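Local coordinates for protein KLLA0E08119p (PDB 3VA7) that probably carboxylates urea at the expense of ATP through a covalently carried biotin, this piece holding the biotin carboxylase, carboxyltransferase and biotin carrier domains, at residues Asn698-Arg703 and Ala1200-Met1205. Sequence-based numbering, arbitrary orientation.
Sequences NRFGVR and AMKTEM. With BTI (5-(hexahydro-2-oxo-1H-thieno[3,4-D]imidazol-6-yl)pentanal), chain B.
K1202 carries biotin on its side-chain nitrogen, NZ being bonded to C11 of BTI, and it is caught here with that arm laid across a hairpin of the carboxyltransferase domain. The lysine sits in the AMKTE sequence at the tight type I' turn of the carrier domain, the β-hairpin of the biotinyl fold that presents the cofactor. Across the contact, N698 to G701 form a type I turn leading into strand 701-705. Beyond CG the lysine chain runs extended, crossing the N698 side chain at about a right angle and passing F700, whose CD1 lies 4.1 Å from K1202 CD. Its NZ, now an amide nitrogen, gives a weak hydrogen bond to the backbone O of G701 (3.3 Å, 130° at the hydrogen). The N698 amide braces its own turn: with CG set between its backbone N and carbonyl carbon (chi1 63°), OD1 accepts from F700 N in an Asx turn, the donor standing above the carbonyl plane, while ND2 lies 3.4 Å above one face of the F700 ring, offset toward its rim. With only an alanine here, F700 N would probably lose this acceptor and a gap would open beside the lysine chain. N696 OD1, just upstream, accepts from K1202 N. The bound biotin is also hydrogen-bonded to N737 OD1 and G755 N, consistent with a carrier docked at the carboxyltransferase site. G701 packs its CA against the tether, 3.9 Å from C10 of BTI, where a β-carbon would collide with that same atom.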
# COMPACT_ATOMS: atom_id res chain seq x y z
N ASN A 698 -17.05 -0.90 -10.46
CA ASN A 698 -15.59 -1.03 -10.52
C ASN A 698 -15.19 -2.34 -9.85
O ASN A 698 -16.06 -3.18 -9.59
CB ASN A 698 -14.80 0.16 -9.95
CG ASN A 698 -15.02 0.37 -8.46
OD1 ASN A 698 -15.88 -0.25 -7.83
ND2 ASN A 698 -14.25 1.26 -7.88
N ARG A 699 -13.91 -2.52 -9.55
CA ARG A 699 -13.49 -3.77 -8.98
C ARG A 699 -14.10 -4.02 -7.59
O ARG A 699 -14.10 -5.18 -7.11
CB ARG A 699 -11.99 -3.86 -8.97
CG ARG A 699 -11.38 -3.96 -10.39
CD ARG A 699 -9.84 -3.75 -10.32
NE ARG A 699 -9.25 -4.58 -9.26
CZ ARG A 699 -8.77 -5.82 -9.41
NH1 ARG A 699 -8.71 -6.41 -10.62
NH2 ARG A 699 -8.26 -6.45 -8.35
N PHE A 700 -14.70 -3.01 -6.95
CA PHE A 700 -15.32 -3.31 -5.66
C PHE A 700 -16.60 -4.06 -5.92
O PHE A 700 -17.09 -4.79 -5.03
CB PHE A 700 -15.64 -2.06 -4.76
CG PHE A 700 -14.52 -1.05 -4.65
CD1 PHE A 700 -14.83 0.30 -4.60
CD2 PHE A 700 -13.20 -1.43 -4.59
CE1 PHE A 700 -13.84 1.26 -4.48
CE2 PHE A 700 -12.17 -0.46 -4.51
CZ PHE A 700 -12.50 0.87 -4.45
N GLY A 701 -17.17 -3.88 -7.11
CA GLY A 701 -18.47 -4.43 -7.40
C GLY A 701 -19.16 -3.70 -8.53
O GLY A 701 -18.86 -2.55 -8.80
N VAL A 702 -20.10 -4.38 -9.17
CA VAL A 702 -20.72 -3.90 -10.37
C VAL A 702 -22.15 -3.62 -10.06
O VAL A 702 -22.90 -4.51 -9.75
CB VAL A 702 -20.51 -4.91 -11.53
CG1 VAL A 702 -21.43 -4.63 -12.72
CG2 VAL A 702 -19.00 -4.89 -11.95
N ARG A 703 -22.51 -2.35 -10.08
CA ARG A 703 -23.86 -1.92 -9.67
C ARG A 703 -24.94 -2.13 -10.80
O ARG A 703 -24.65 -2.04 -12.01
CB ARG A 703 -23.75 -0.48 -9.16
CG ARG A 703 -25.04 0.19 -8.77
CD ARG A 703 -25.64 -0.41 -7.50
NE ARG A 703 -24.91 -0.00 -6.31
CZ ARG A 703 -25.30 -0.29 -5.07
NH1 ARG A 703 -26.38 -1.03 -4.87
NH2 ARG A 703 -24.59 0.13 -4.04
N ALA A 1200 -17.67 8.97 -12.00
CA ALA A 1200 -17.65 7.79 -12.87
C ALA A 1200 -16.95 6.65 -12.13
O ALA A 1200 -15.82 6.83 -11.63
CB ALA A 1200 -16.93 8.09 -14.12
N MET A 1201 -17.58 5.48 -12.06
CA MET A 1201 -16.89 4.30 -11.51
C MET A 1201 -16.39 4.58 -10.11
O MET A 1201 -15.25 4.26 -9.80
CB MET A 1201 -15.74 3.89 -12.40
CG MET A 1201 -16.17 3.55 -13.79
SD MET A 1201 -14.71 3.19 -14.79
CE MET A 1201 -14.41 4.80 -15.52
N LYS A 1202 -17.26 5.19 -9.29
CA LYS A 1202 -16.99 5.51 -7.89
C LYS A 1202 -15.80 6.44 -7.67
O LYS A 1202 -15.23 6.50 -6.58
CB LYS A 1202 -16.80 4.22 -7.10
CG LYS A 1202 -17.83 3.18 -7.48
CD LYS A 1202 -18.05 2.11 -6.43
CE LYS A 1202 -18.61 0.91 -7.17
NZ LYS A 1202 -18.87 -0.33 -6.40
N THR A 1203 -15.40 7.15 -8.71
CA THR A 1203 -14.26 8.03 -8.64
C THR A 1203 -14.67 9.43 -8.98
O THR A 1203 -15.53 9.61 -9.80
CB THR A 1203 -13.27 7.63 -9.64
OG1 THR A 1203 -13.03 6.27 -9.41
CG2 THR A 1203 -11.96 8.35 -9.43
N GLU A 1204 -14.05 10.40 -8.32
CA GLU A 1204 -14.25 11.80 -8.60
C GLU A 1204 -13.45 12.10 -9.88
O GLU A 1204 -12.23 12.18 -9.84
CB GLU A 1204 -13.76 12.60 -7.41
CG GLU A 1204 -13.24 13.97 -7.72
CD GLU A 1204 -13.19 14.90 -6.51
OE1 GLU A 1204 -12.74 16.05 -6.69
OE2 GLU A 1204 -13.59 14.49 -5.40
N MET A 1205 -14.15 12.22 -11.02
CA MET A 1205 -13.49 12.42 -12.34
C MET A 1205 -13.50 13.90 -12.80
O MET A 1205 -14.57 14.53 -13.09
CB MET A 1205 -14.14 11.56 -13.44
CG MET A 1205 -13.79 10.09 -13.44
SD MET A 1205 -12.51 9.74 -14.63
CE MET A 1205 -11.00 9.73 -13.63
C11 BTI B . -19.63 -0.45 -5.31
O11 BTI B . -20.20 0.57 -4.80
C10 BTI B . -19.56 -1.86 -4.65
C9 BTI B . -20.18 -1.83 -3.25
C8 BTI B . -20.47 -3.18 -2.62
C7 BTI B . -21.51 -3.16 -1.48
C2 BTI B . -21.29 -2.11 -0.41
S1 BTI B . -19.73 -2.29 0.40
C6 BTI B . -20.25 -1.45 1.86
C5 BTI B . -21.76 -1.60 1.97
N3 BTI B . -21.89 -2.68 2.91
C3 BTI B . -22.33 -3.76 2.33
O3 BTI B . -22.59 -4.88 2.98
N2 BTI B . -22.53 -3.59 1.04
C4 BTI B . -22.34 -2.19 0.68